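Long-range contacts in invasion protein INVA (Salmonella enterica, PDB 2X49), which takes part in the invasion of intestinal epithelial cells as an export-apparatus component of the type III secretion system, represented here by its C-terminal domain: residues V73-M78 with N124-L129; P15-E20 with L54-I59; S102-V107 with A286-V291; R67-T72 with A134-R139. All coordinates share one frame; numbering follows the deposited sequence.

Contact 1: V73-M78 with N124-L129; sequences VYFDLM and NALDEL
The loop 73-78 passes the first turn of helix 125-139 so closely that the CA atoms of Phe75 and Ala125 lie 5.1 Å apart, the loop being folded into a type I turn from Tyr74 to Leu77. Ala125 packs against the turn: its CB sits 3.4 Å from Tyr74 O and also meets Phe75 CA. Val73 spans one turn of the helix, with CG1 against Ala125 O and CB, and CG2 3.6 Å from Leu129 CD1; CG1, anti to its own backbone N (chi1 175°), also lies over one face of the Phe75 ring. That ring turns its edge to the helix, CE1 coming to 4.0 Å from Leu126 CD2. The helix start carries a classical N-cap, Asn124 OD1 accepting from Asp127 N at 2.8 Å. One water accepts from Ala125 N at 2.9 Å and donates weakly to Leu77 O. At the cap residue itself, the doubly bent chain of Met78 brings SD to 3.9 Å from Asn124 CA, while Trp106 of strand 102-107 packs on both Leu77 and Ala125.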
loop_
_atom_site.group_PDB
_atom_site.type_symbol
_atom_site.label_atom_id
_atom_site.label_comp_id
_atom_site.label_asym_id
_atom_site.label_seq_id
_atom_site.Cartn_x
_atom_site.Cartn_y
_atom_site.Cartn_z
ATOM N N VAL A 73 -12.631 8.653 -10.314
ATOM C CA VAL A 73 -11.631 8.717 -11.345
ATOM C C VAL A 73 -12.182 9.598 -12.460
ATOM O O VAL A 73 -13.177 9.237 -13.050
ATOM C CB VAL A 73 -11.323 7.303 -11.931
ATOM C CG1 VAL A 73 -10.336 7.381 -13.132
ATOM C CG2 VAL A 73 -10.786 6.358 -10.871
ATOM N N TYR A 74 -11.539 10.725 -12.720
ATOM C CA TYR A 74 -11.945 11.625 -13.842
ATOM C C TYR A 74 -11.261 11.156 -15.095
ATOM O O TYR A 74 -10.194 11.611 -15.485
ATOM C CB TYR A 74 -11.730 13.133 -13.503
ATOM C CG TYR A 74 -12.733 13.622 -12.485
ATOM C CD1 TYR A 74 -13.992 14.087 -12.871
ATOM C CD2 TYR A 74 -12.458 13.617 -11.115
ATOM C CE1 TYR A 74 -14.914 14.447 -11.992
ATOM C CE2 TYR A 74 -13.380 14.000 -10.216
ATOM C CZ TYR A 74 -14.607 14.441 -10.640
ATOM O OH TYR A 74 -15.582 14.822 -9.745
ATOM N N PHE A 75 -11.952 10.265 -15.781
ATOM C CA PHE A 75 -11.432 9.533 -16.946
ATOM C C PHE A 75 -10.912 10.435 -18.061
ATOM O O PHE A 75 -9.972 10.076 -18.788
ATOM C CB PHE A 75 -12.466 8.568 -17.544
ATOM C CG PHE A 75 -12.782 7.399 -16.650
ATOM C CD1 PHE A 75 -11.882 6.378 -16.517
ATOM C CD2 PHE A 75 -13.948 7.374 -15.885
ATOM C CE1 PHE A 75 -12.151 5.303 -15.673
ATOM C CE2 PHE A 75 -14.218 6.295 -15.014
ATOM C CZ PHE A 75 -13.322 5.274 -14.933
ATOM N N ASP A 76 -11.510 11.599 -18.169
ATOM C CA ASP A 76 -11.185 12.543 -19.263
ATOM C C ASP A 76 -10.164 13.625 -18.840
ATOM O O ASP A 76 -9.814 14.499 -19.629
ATOM C CB ASP A 76 -12.478 13.182 -19.819
ATOM C CG ASP A 76 -13.531 12.130 -20.246
ATOM O OD1 ASP A 76 -13.138 11.067 -20.736
ATOM O OD2 ASP A 76 -14.740 12.376 -20.028
ATOM N N LEU A 77 -9.699 13.545 -17.584
ATOM C CA LEU A 77 -8.755 14.555 -16.990
ATOM C C LEU A 77 -7.438 13.861 -16.583
ATOM O O LEU A 77 -7.260 12.673 -16.774
ATOM C CB LEU A 77 -9.378 15.301 -15.788
ATOM C CG LEU A 77 -10.756 16.003 -15.951
ATOM C CD1 LEU A 77 -11.283 16.664 -14.689
ATOM C CD2 LEU A 77 -10.596 17.032 -17.108
ATOM N N MET A 78 -6.540 14.678 -16.037
ATOM C CA MET A 78 -5.215 14.283 -15.567
ATOM C C MET A 78 -5.082 14.609 -14.093
ATOM O O MET A 78 -5.408 15.691 -13.646
ATOM C CB MET A 78 -4.117 15.037 -16.338
ATOM C CG MET A 78 -4.084 14.748 -17.780
ATOM S SD MET A 78 -3.594 13.072 -18.166
ATOM C CE MET A 78 -1.824 13.174 -17.780
ATOM N N ASN A 124 -2.109 9.890 -15.662
ATOM C CA ASN A 124 -3.351 9.624 -16.395
ATOM C C ASN A 124 -4.339 8.829 -15.605
ATOM O O ASN A 124 -4.027 8.145 -14.610
ATOM C CB ASN A 124 -3.128 8.997 -17.765
ATOM C CG ASN A 124 -2.662 7.591 -17.720
ATOM O OD1 ASN A 124 -3.239 6.736 -17.046
ATOM N ND2 ASN A 124 -1.627 7.306 -18.514
ATOM N N ALA A 125 -5.566 8.954 -16.046
ATOM C CA ALA A 125 -6.696 8.524 -15.270
ATOM C C ALA A 125 -6.714 6.996 -15.015
ATOM O O ALA A 125 -6.985 6.538 -13.883
ATOM C CB ALA A 125 -8.028 9.043 -15.818
ATOM N N LEU A 126 -6.372 6.217 -16.034
ATOM C CA LEU A 126 -6.382 4.727 -15.908
ATOM C C LEU A 126 -5.227 4.258 -15.003
ATOM O O LEU A 126 -5.341 3.300 -14.241
ATOM C CB LEU A 126 -6.401 4.044 -17.273
ATOM C CG LEU A 126 -7.732 4.141 -18.024
ATOM C CD1 LEU A 126 -7.630 3.478 -19.418
ATOM C CD2 LEU A 126 -8.881 3.546 -17.234
ATOM N N ASP A 127 -4.140 5.015 -15.033
ATOM C CA ASP A 127 -2.984 4.737 -14.171
ATOM C C ASP A 127 -3.302 5.019 -12.719
ATOM O O ASP A 127 -2.871 4.308 -11.809
ATOM C CB ASP A 127 -1.747 5.527 -14.599
ATOM C CG ASP A 127 -1.094 4.945 -15.853
ATOM O OD1 ASP A 127 -1.360 3.765 -16.219
ATOM O OD2 ASP A 127 -0.300 5.663 -16.495
ATOM N N GLU A 128 -4.063 6.075 -12.509
ATOM C CA GLU A 128 -4.506 6.428 -11.157
ATOM C C GLU A 128 -5.491 5.352 -10.641
ATOM O O GLU A 128 -5.417 4.920 -9.510
ATOM C CB GLU A 128 -5.134 7.833 -11.108
ATOM C CG GLU A 128 -5.751 8.167 -9.750
ATOM C CD GLU A 128 -4.731 8.448 -8.646
ATOM O OE1 GLU A 128 -3.498 8.323 -8.865
ATOM O OE2 GLU A 128 -5.186 8.796 -7.536
ATOM N N LEU A 129 -6.353 4.883 -11.509
ATOM C CA LEU A 129 -7.387 3.916 -11.113
ATOM C C LEU A 129 -6.713 2.607 -10.705
ATOM O O LEU A 129 -7.012 2.027 -9.686
ATOM C CB LEU A 129 -8.350 3.630 -12.257
ATOM C CG LEU A 129 -9.398 2.518 -11.976
ATOM C CD1 LEU A 129 -10.190 2.777 -10.721
ATOM C CD2 LEU A 129 -10.301 2.378 -13.172
HETATM O O HOH W 1 -5.810 10.178 -18.713
#

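Contact 2: P15-E20 with L54-I59; sequences PKSRRE and LDDNSI
Ser17 holds OG between its backbone N and carbonyl carbon (chi1 65°), pointing the hydroxyl at Asp56, while Arg18 bends at chi2 (-78°) to carry its guanidinium alongside the same turn. Ser17 OG donates to Asp56 OD1 at 2.7 Å, meeting the oxygen from above the carboxylate plane. Arg18 NE takes the backbone instead: it reaches Asp56 O at 2.8 Å in a nearly straight bond (N-H...O 167°), with the carbonyl oxygen close to the guanidinium plane. NH2 of Arg18 adds only a weak bond to Asn57 OD1, the guanidinium and amide planes being well inclined to each other. Pro15 presses its ring against the other part of the turn, CG 3.1 Å from Asp55 O and CD 3.2 Å from Ser58 O, a buried carbonyl that has no hydrogen-bonding partner in the model. Leu54 CD1 and Ile59 CD1 add apolar cover to the proline. The receiving segment is shaped from within by an Asx turn and a type I turn: Asp55 OD1 accepts from Asn57 N at 2.8 Å and from Ser58 OG at 2.6 Å, the two donors coming from opposite faces of the carboxylate. The contact thus ties the start of helix 16-24, just after strand 10-14, to the turn entering strand 58-63, its neighbour in the mixed sheet, and Arg18 extends to Asp76 in the loop after strand 66-72.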
loop_
_atom_site.group_PDB
_atom_site.type_symbol
_atom_site.label_atom_id
_atom_site.label_comp_id
_atom_site.label_asym_id
_atom_site.label_seq_id
_atom_site.Cartn_x
_atom_site.Cartn_y
_atom_site.Cartn_z
ATOM N N PRO A 15 -19.641 2.810 -14.464
ATOM C CA PRO A 15 -20.753 3.443 -15.168
ATOM C C PRO A 15 -21.024 2.789 -16.507
ATOM O O PRO A 15 -20.133 2.481 -17.244
ATOM C CB PRO A 15 -20.252 4.887 -15.380
ATOM C CG PRO A 15 -19.078 5.077 -14.486
ATOM C CD PRO A 15 -18.464 3.703 -14.373
ATOM N N LYS A 16 -22.301 2.606 -16.764
ATOM C CA LYS A 16 -22.776 2.088 -18.047
ATOM C C LYS A 16 -22.139 2.840 -19.212
ATOM O O LYS A 16 -21.709 2.248 -20.204
ATOM C CB LYS A 16 -24.311 2.093 -18.116
ATOM C CG LYS A 16 -24.888 1.473 -19.357
ATOM C CD LYS A 16 -26.422 1.455 -19.370
ATOM C CE LYS A 16 -27.083 0.578 -18.268
ATOM N NZ LYS A 16 -26.535 -0.818 -18.167
ATOM N N SER A 17 -22.012 4.139 -19.003
ATOM C CA SER A 17 -21.437 5.056 -20.004
ATOM C C SER A 17 -19.967 4.861 -20.289
ATOM O O SER A 17 -19.467 5.391 -21.277
ATOM C CB SER A 17 -21.613 6.535 -19.629
ATOM O OG SER A 17 -20.888 6.861 -18.445
ATOM N N ARG A 18 -19.274 4.147 -19.401
ATOM C CA ARG A 18 -17.822 3.913 -19.535
ATOM C C ARG A 18 -17.463 2.456 -19.818
ATOM O O ARG A 18 -16.320 2.127 -20.091
ATOM C CB ARG A 18 -17.075 4.373 -18.256
ATOM C CG ARG A 18 -17.243 5.860 -17.910
ATOM C CD ARG A 18 -16.407 6.728 -18.740
ATOM N NE ARG A 18 -16.380 8.083 -18.201
ATOM C CZ ARG A 18 -15.822 9.128 -18.816
ATOM N NH1 ARG A 18 -15.252 8.955 -19.999
ATOM N NH2 ARG A 18 -15.800 10.314 -18.241
ATOM N N ARG A 19 -18.457 1.587 -19.737
ATOM C CA ARG A 19 -18.223 0.120 -19.779
ATOM C C ARG A 19 -17.476 -0.309 -21.036
ATOM O O ARG A 19 -16.483 -1.080 -20.980
ATOM C CB ARG A 19 -19.554 -0.658 -19.618
ATOM C CG ARG A 19 -19.539 -2.157 -19.862
ATOM C CD ARG A 19 -19.035 -2.833 -18.554
ATOM N NE ARG A 19 -19.119 -4.285 -18.668
ATOM C CZ ARG A 19 -20.166 -5.043 -18.340
ATOM N NH1 ARG A 19 -21.287 -4.531 -17.869
ATOM N NH2 ARG A 19 -20.116 -6.349 -18.557
ATOM N N GLU A 20 -17.933 0.181 -22.172
ATOM C CA GLU A 20 -17.361 -0.266 -23.458
ATOM C C GLU A 20 -15.884 0.166 -23.519
ATOM O O GLU A 20 -15.016 -0.582 -23.944
ATOM C CB GLU A 20 -18.164 0.243 -24.658
ATOM C CG GLU A 20 -17.605 -0.155 -25.962
ATOM C CD GLU A 20 -18.513 0.257 -27.139
ATOM O OE1 GLU A 20 -19.207 1.289 -27.026
ATOM O OE2 GLU A 20 -18.490 -0.417 -28.180
ATOM N N LEU A 54 -24.482 5.337 -10.743
ATOM C CA LEU A 54 -23.121 5.891 -10.806
ATOM C C LEU A 54 -23.023 7.008 -11.794
ATOM O O LEU A 54 -23.522 6.885 -12.908
ATOM C CB LEU A 54 -22.077 4.841 -11.182
ATOM C CG LEU A 54 -21.803 3.705 -10.184
ATOM C CD1 LEU A 54 -20.712 2.788 -10.754
ATOM C CD2 LEU A 54 -21.382 4.269 -8.844
ATOM N N ASP A 55 -22.342 8.094 -11.385
ATOM C CA ASP A 55 -21.957 9.165 -12.328
ATOM C C ASP A 55 -20.855 8.669 -13.219
ATOM O O ASP A 55 -20.421 7.512 -13.131
ATOM C CB ASP A 55 -21.585 10.513 -11.687
ATOM C CG ASP A 55 -20.236 10.543 -10.961
ATOM O OD1 ASP A 55 -19.325 9.710 -11.212
ATOM O OD2 ASP A 55 -20.098 11.494 -10.153
ATOM N N ASP A 56 -20.464 9.521 -14.143
ATOM C CA ASP A 56 -19.564 9.047 -15.228
ATOM C C ASP A 56 -18.111 8.810 -14.794
ATOM O O ASP A 56 -17.252 8.341 -15.549
ATOM C CB ASP A 56 -19.519 10.058 -16.406
ATOM C CG ASP A 56 -20.785 10.058 -17.275
ATOM O OD1 ASP A 56 -21.628 9.142 -17.202
ATOM O OD2 ASP A 56 -20.897 11.004 -18.086
ATOM N N ASN A 57 -17.838 9.159 -13.541
ATOM C CA ASN A 57 -16.456 9.232 -13.027
ATOM C C ASN A 57 -16.298 8.519 -11.687
ATOM O O ASN A 57 -15.527 8.911 -10.828
ATOM C CB ASN A 57 -16.029 10.711 -12.923
ATOM C CG ASN A 57 -16.057 11.418 -14.286
ATOM O OD1 ASN A 57 -15.203 10.951 -15.200
ATOM N ND2 ASN A 57 -16.832 12.352 -14.496
ATOM N N SER A 58 -17.122 7.514 -11.524
ATOM C CA SER A 58 -17.106 6.705 -10.264
ATOM C C SER A 58 -16.946 5.221 -10.527
ATOM O O SER A 58 -17.495 4.675 -11.482
ATOM C CB SER A 58 -18.424 6.949 -9.480
ATOM O OG SER A 58 -18.592 8.308 -9.134
ATOM N N ILE A 59 -16.259 4.547 -9.614
ATOM C CA ILE A 59 -16.048 3.076 -9.656
ATOM C C ILE A 59 -16.193 2.536 -8.255
ATOM O O ILE A 59 -15.768 3.183 -7.326
ATOM C CB ILE A 59 -14.612 2.698 -10.172
ATOM C CG1 ILE A 59 -14.387 3.206 -11.623
ATOM C CG2 ILE A 59 -14.392 1.201 -10.085
ATOM C CD1 ILE A 59 -14.908 2.303 -12.698
#

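Contact 3: S102-V107 with A286-V291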
loop_
_atom_site.group_PDB
_atom_site.type_symbol
_atom_site.label_atom_id
_atom_site.label_comp_id
_atom_site.label_asym_id
_atom_site.label_seq_id
_atom_site.Cartn_x
_atom_site.Cartn_y
_atom_site.Cartn_z
ATOM N N SER A 102 -7.711 12.952 2.695
ATOM C CA SER A 102 -6.950 12.918 1.433
ATOM C C SER A 102 -7.707 13.661 0.372
ATOM O O SER A 102 -8.903 13.472 0.189
ATOM C CB SER A 102 -6.714 11.504 0.882
ATOM O OG SER A 102 -5.690 10.839 1.528
ATOM N N GLN A 103 -6.956 14.460 -0.345
ATOM C CA GLN A 103 -7.489 15.234 -1.471
ATOM C C GLN A 103 -6.785 14.857 -2.760
ATOM O O GLN A 103 -5.597 14.511 -2.790
ATOM C CB GLN A 103 -7.380 16.734 -1.219
ATOM C CG GLN A 103 -8.461 17.371 -0.307
ATOM C CD GLN A 103 -8.289 18.882 -0.182
ATOM O OE1 GLN A 103 -9.035 19.640 -0.998
ATOM N NE2 GLN A 103 -7.456 19.365 0.604
ATOM N N TYR A 104 -7.587 14.885 -3.811
ATOM C CA TYR A 104 -7.128 14.564 -5.185
ATOM C C TYR A 104 -7.497 15.688 -6.127
ATOM O O TYR A 104 -8.626 16.127 -6.146
ATOM C CB TYR A 104 -7.758 13.265 -5.666
ATOM C CG TYR A 104 -7.499 12.110 -4.746
ATOM C CD1 TYR A 104 -6.454 11.261 -4.959
ATOM C CD2 TYR A 104 -8.334 11.867 -3.656
ATOM C CE1 TYR A 104 -6.215 10.224 -4.100
ATOM C CE2 TYR A 104 -8.090 10.827 -2.781
ATOM C CZ TYR A 104 -7.031 9.991 -3.035
ATOM O OH TYR A 104 -6.701 8.903 -2.263
ATOM N N PHE A 105 -6.524 16.097 -6.931
ATOM C CA PHE A 105 -6.644 17.264 -7.795
ATOM C C PHE A 105 -6.457 16.865 -9.242
ATOM O O PHE A 105 -5.470 16.244 -9.638
ATOM C CB PHE A 105 -5.601 18.315 -7.376
ATOM C CG PHE A 105 -5.824 18.851 -5.978
ATOM C CD1 PHE A 105 -6.633 19.950 -5.754
ATOM C CD2 PHE A 105 -5.243 18.226 -4.893
ATOM C CE1 PHE A 105 -6.866 20.404 -4.464
ATOM C CE2 PHE A 105 -5.451 18.706 -3.597
ATOM C CZ PHE A 105 -6.274 19.743 -3.389
ATOM N N TRP A 106 -7.448 17.250 -10.009
ATOM C CA TRP A 106 -7.485 16.899 -11.436
ATOM C C TRP A 106 -7.582 18.203 -12.273
ATOM O O TRP A 106 -8.316 19.159 -11.946
ATOM C CB TRP A 106 -8.662 15.983 -11.765
ATOM C CG TRP A 106 -8.715 14.653 -11.010
ATOM C CD1 TRP A 106 -9.105 14.466 -9.692
ATOM C CD2 TRP A 106 -8.392 13.386 -11.522
ATOM N NE1 TRP A 106 -9.058 13.159 -9.411
ATOM C CE2 TRP A 106 -8.604 12.452 -10.496
ATOM C CE3 TRP A 106 -7.969 12.927 -12.770
ATOM C CZ2 TRP A 106 -8.397 11.074 -10.674
ATOM C CZ3 TRP A 106 -7.750 11.599 -12.944
ATOM C CH2 TRP A 106 -7.977 10.649 -11.911
ATOM N N VAL A 107 -6.881 18.160 -13.412
ATOM C CA VAL A 107 -6.853 19.271 -14.347
ATOM C C VAL A 107 -7.060 18.780 -15.783
ATOM O O VAL A 107 -6.978 17.596 -16.113
ATOM C CB VAL A 107 -5.536 20.088 -14.251
ATOM C CG1 VAL A 107 -5.364 20.664 -12.851
ATOM C CG2 VAL A 107 -4.362 19.264 -14.646
ATOM N N ALA A 286 -2.232 13.192 -1.608
ATOM C CA ALA A 286 -3.033 12.054 -1.071
ATOM C C ALA A 286 -2.168 11.086 -0.292
ATOM O O ALA A 286 -1.016 10.866 -0.601
ATOM C CB ALA A 286 -3.718 11.304 -2.193
ATOM N N HIS A 287 -2.769 10.480 0.717
ATOM C CA HIS A 287 -2.028 9.584 1.617
ATOM C C HIS A 287 -1.392 8.402 0.941
ATOM O O HIS A 287 -0.305 8.000 1.364
ATOM C CB HIS A 287 -2.903 9.112 2.791
ATOM C CG HIS A 287 -3.429 10.248 3.601
ATOM N ND1 HIS A 287 -4.442 10.107 4.530
ATOM C CD2 HIS A 287 -3.117 11.565 3.570
ATOM C CE1 HIS A 287 -4.714 11.295 5.049
ATOM N NE2 HIS A 287 -3.926 12.195 4.483
ATOM N N LYS A 288 -2.040 7.854 -0.095
ATOM C CA LYS A 288 -1.474 6.668 -0.778
ATOM C C LYS A 288 -0.184 6.995 -1.482
ATOM O O LYS A 288 0.564 6.100 -1.840
ATOM C CB LYS A 288 -2.408 6.011 -1.792
ATOM C CG LYS A 288 -2.846 6.878 -2.884
ATOM C CD LYS A 288 -3.752 6.124 -3.900
ATOM C CE LYS A 288 -4.141 7.016 -5.057
ATOM N NZ LYS A 288 -2.951 7.181 -5.936
ATOM N N ASP A 289 0.068 8.286 -1.655
ATOM C CA ASP A 289 1.237 8.792 -2.426
ATOM C C ASP A 289 2.349 9.300 -1.526
ATOM O O ASP A 289 3.381 9.883 -1.981
ATOM C CB ASP A 289 0.794 9.870 -3.431
ATOM C CG ASP A 289 -0.106 9.292 -4.555
ATOM O OD1 ASP A 289 0.327 8.367 -5.288
ATOM O OD2 ASP A 289 -1.256 9.770 -4.715
ATOM N N LEU A 290 2.123 9.117 -0.250
ATOM C CA LEU A 290 3.061 9.481 0.842
ATOM C C LEU A 290 3.544 8.285 1.595
ATOM O O LEU A 290 2.952 7.235 1.539
ATOM C CB LEU A 290 2.366 10.399 1.854
ATOM C CG LEU A 290 2.001 11.804 1.385
ATOM C CD1 LEU A 290 1.150 12.614 2.393
ATOM C CD2 LEU A 290 3.218 12.634 0.931
ATOM N N VAL A 291 4.614 8.496 2.352
ATOM C CA VAL A 291 4.938 7.572 3.449
ATOM C C VAL A 291 5.228 8.359 4.689
ATOM O O VAL A 291 5.692 9.508 4.652
ATOM C CB VAL A 291 6.121 6.632 3.120
ATOM C CG1 VAL A 291 5.729 5.659 1.942
ATOM C CG2 VAL A 291 7.386 7.431 2.817
HETATM O O HOH W 2 -3.306 14.921 -3.989
HETATM O O HOH W 3 -4.996 8.234 -0.413
#
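Ser102 OG accepts from His287 N at 3.1 Å in an almost straight bond (170°) and at the same time lies over one face of the His287 ring, 3.1 Å from CG. Beside it Ala286 CB meets Tyr104, approaching CE1 to 3.3 Å. Lys288, its CG between the backbone N and the carbonyl carbon (chi1 59°), runs extended before bending at chi4, which brings its CE methylene to the edge of the same ring, 3.9 Å from Tyr104 CE1. Two waters complete the join. One receives a hydrogen bond from Lys288 N and sits 2.6 Å from Tyr104 OH; the other donates to Gln103 O at 2.6 Å and accepts weakly from Ala286 N. A 3-10 turn at 287-289 presents these groups, with Asp289 N bonded to Ala286 O. The ammonium of Lys288 is held by His131 and Glu128 on helix 125-139, and weakly by Asp289. Strand 102-107, between strands 95-99 and 78-80 in the antiparallel sheet, is thereby joined to the loop entering strand 291-294 of the parallel sheet.

Contact 4: R67-T72 with A134-R139; sequences RVEQFT and AVTLAR
Thr136 OG1 is hydrogen-bonded to Cys132 O one turn back in its own helix and also meets the edge of the Phe71 ring, lying in the ring plane 3.4 Å from CZ. Strand 66-72 is an edge strand of the mixed sheet, and helix 125-139 packs against it nearly antiparallel: the axes of the two segments come within 10.1 Å at an angle of 164°. The strand carries a classic beta bulge, Val68 and Glu69 both facing Leu61 of strand 58-63. Because of the bulge, consecutive residues Val68 and Glu69 both direct their side chains toward the helix. Thr136 receives them with its methyl: chi1 of -57° puts CG2 anti to the backbone N, facing Val68 and Glu69, and leaves OG1, beside the N, for Cys132 O and the Phe71 edge. Val68 CG1 lies 3.8 Å from CG2 and Glu69 CG 4.3 Å. Arg139 borders the contact, turning the edge of its guanidinium to Glu69 CG and laying a face over the CA of Thr136. Its firm partner is Asp312, with which NH1 forms a salt bridge; Glu69 OE2 and Arg139 NH2, 4.6 Å apart, are too far for one, though their opposite charges may still attract.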
loop_
_atom_site.group_PDB
_atom_site.type_symbol
_atom_site.label_atom_id
_atom_site.label_comp_id
_atom_site.label_asym_id
_atom_site.label_seq_id
_atom_site.Cartn_x
_atom_site.Cartn_y
_atom_site.Cartn_z
ATOM N N ARG A 67 -19.382 -4.023 -0.741
ATOM C CA ARG A 67 -18.708 -2.772 -1.118
ATOM C C ARG A 67 -17.575 -2.523 -0.156
ATOM O O ARG A 67 -17.764 -2.516 1.056
ATOM C CB ARG A 67 -19.676 -1.588 -1.080
ATOM C CG ARG A 67 -20.700 -1.613 -2.185
ATOM C CD ARG A 67 -21.895 -0.721 -1.870
ATOM N NE ARG A 67 -22.284 0.051 -3.043
ATOM C CZ ARG A 67 -22.963 -0.435 -4.078
ATOM N NH1 ARG A 67 -23.340 -1.712 -4.104
ATOM N NH2 ARG A 67 -23.264 0.369 -5.091
ATOM N N VAL A 68 -16.403 -2.319 -0.719
ATOM C CA VAL A 68 -15.162 -2.043 0.050
ATOM C C VAL A 68 -14.732 -0.588 -0.060
ATOM O O VAL A 68 -14.390 0.091 0.913
ATOM C CB VAL A 68 -14.038 -2.964 -0.421
ATOM C CG1 VAL A 68 -12.679 -2.437 -0.029
ATOM C CG2 VAL A 68 -14.277 -4.385 0.166
ATOM N N GLU A 69 -14.779 -0.113 -1.283
ATOM C CA GLU A 69 -14.434 1.295 -1.565
ATOM C C GLU A 69 -15.076 1.796 -2.818
ATOM O O GLU A 69 -15.227 1.066 -3.778
ATOM C CB GLU A 69 -12.912 1.424 -1.765
ATOM C CG GLU A 69 -12.109 1.811 -0.538
ATOM C CD GLU A 69 -12.538 3.133 0.045
ATOM O OE1 GLU A 69 -13.062 3.974 -0.720
ATOM O OE2 GLU A 69 -12.362 3.331 1.268
ATOM N N GLN A 70 -15.410 3.064 -2.795
ATOM C CA GLN A 70 -15.857 3.764 -4.005
ATOM C C GLN A 70 -14.787 4.795 -4.325
ATOM O O GLN A 70 -14.425 5.645 -3.468
ATOM C CB GLN A 70 -17.225 4.428 -3.802
ATOM C CG GLN A 70 -17.797 5.103 -5.077
ATOM C CD GLN A 70 -19.305 5.431 -4.987
ATOM O OE1 GLN A 70 -20.083 4.720 -4.341
ATOM N NE2 GLN A 70 -19.717 6.490 -5.670
ATOM N N PHE A 71 -14.348 4.728 -5.576
ATOM C CA PHE A 71 -13.299 5.590 -6.131
ATOM C C PHE A 71 -13.890 6.606 -7.098
ATOM O O PHE A 71 -14.810 6.348 -7.847
ATOM C CB PHE A 71 -12.252 4.769 -6.913
ATOM C CG PHE A 71 -11.621 3.630 -6.133
ATOM C CD1 PHE A 71 -10.425 3.817 -5.441
ATOM C CD2 PHE A 71 -12.201 2.397 -6.074
ATOM C CE1 PHE A 71 -9.773 2.796 -4.752
ATOM C CE2 PHE A 71 -11.594 1.358 -5.348
ATOM C CZ PHE A 71 -10.401 1.562 -4.649
ATOM N N THR A 72 -13.308 7.776 -7.092
ATOM C CA THR A 72 -13.596 8.790 -8.104
ATOM C C THR A 72 -12.395 8.916 -9.040
ATOM O O THR A 72 -11.298 9.153 -8.598
ATOM C CB THR A 72 -13.834 10.121 -7.404
ATOM O OG1 THR A 72 -14.982 9.983 -6.540
ATOM C CG2 THR A 72 -13.971 11.303 -8.375
ATOM N N ALA A 134 -4.954 -1.131 -6.621
ATOM C CA ALA A 134 -3.829 -1.939 -6.117
ATOM C C ALA A 134 -3.607 -1.737 -4.643
ATOM O O ALA A 134 -3.367 -2.702 -3.888
ATOM C CB ALA A 134 -2.573 -1.650 -6.883
ATOM N N VAL A 135 -3.651 -0.489 -4.220
ATOM C CA VAL A 135 -3.438 -0.141 -2.805
ATOM C C VAL A 135 -4.479 -0.843 -1.942
ATOM O O VAL A 135 -4.198 -1.442 -0.892
ATOM C CB VAL A 135 -3.447 1.403 -2.619
ATOM C CG1 VAL A 135 -3.635 1.846 -1.197
ATOM C CG2 VAL A 135 -2.182 1.964 -3.275
ATOM N N THR A 136 -5.704 -0.830 -2.428
ATOM C CA THR A 136 -6.817 -1.343 -1.654
ATOM C C THR A 136 -6.768 -2.863 -1.636
ATOM O O THR A 136 -7.058 -3.499 -0.618
ATOM C CB THR A 136 -8.190 -0.863 -2.219
ATOM O OG1 THR A 136 -8.169 0.578 -2.230
ATOM C CG2 THR A 136 -9.334 -1.342 -1.373
ATOM N N LEU A 137 -6.388 -3.423 -2.765
ATOM C CA LEU A 137 -6.296 -4.909 -2.884
ATOM C C LEU A 137 -5.146 -5.471 -2.062
ATOM O O LEU A 137 -5.300 -6.512 -1.440
ATOM C CB LEU A 137 -6.240 -5.366 -4.326
ATOM C CG LEU A 137 -7.558 -5.205 -5.052
ATOM C CD1 LEU A 137 -7.414 -5.295 -6.579
ATOM C CD2 LEU A 137 -8.607 -6.238 -4.614
ATOM N N ALA A 138 -4.023 -4.765 -2.044
ATOM C CA ALA A 138 -2.863 -5.173 -1.188
ATOM C C ALA A 138 -3.316 -5.270 0.259
ATOM O O ALA A 138 -3.021 -6.237 0.965
ATOM C CB ALA A 138 -1.680 -4.173 -1.319
ATOM N N ARG A 139 -4.018 -4.265 0.742
ATOM C CA ARG A 139 -4.454 -4.206 2.147
ATOM C C ARG A 139 -5.338 -5.402 2.520
ATOM O O ARG A 139 -5.377 -5.880 3.666
ATOM C CB ARG A 139 -5.190 -2.884 2.420
ATOM C CG ARG A 139 -5.764 -2.665 3.766
ATOM C CD ARG A 139 -6.104 -1.179 3.887
ATOM N NE ARG A 139 -7.383 -0.767 3.304
ATOM C CZ ARG A 139 -7.532 0.183 2.383
ATOM N NH1 ARG A 139 -6.486 0.827 1.896
ATOM N NH2 ARG A 139 -8.744 0.492 1.940
#

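How the contacts relate
Contacts 1 and 4 share helix 125-139, with contact 1 at its start and contact 4 near its end, their centres about 15 Å apart. Contact 2 joins contact 1 through a salt bridge from Arg18 NH2 to Asp76 OD2 (2.9 Å), and meets contact 4 within the mixed sheet, where Ile59 O lies 2.7 Å from Phe71 N in a probable hydrogen bond. Contact 3 is linked to contact 1 by the Lys288 NZ to Glu128 OE2 salt bridge, 3.2 Å, yet is separated from contact 2 by about 7 Å between nearest atoms. Bound mercury ions lie about 3 Å from the side chain of Phe71 and about 4 Å from those of Met78 and Tyr104.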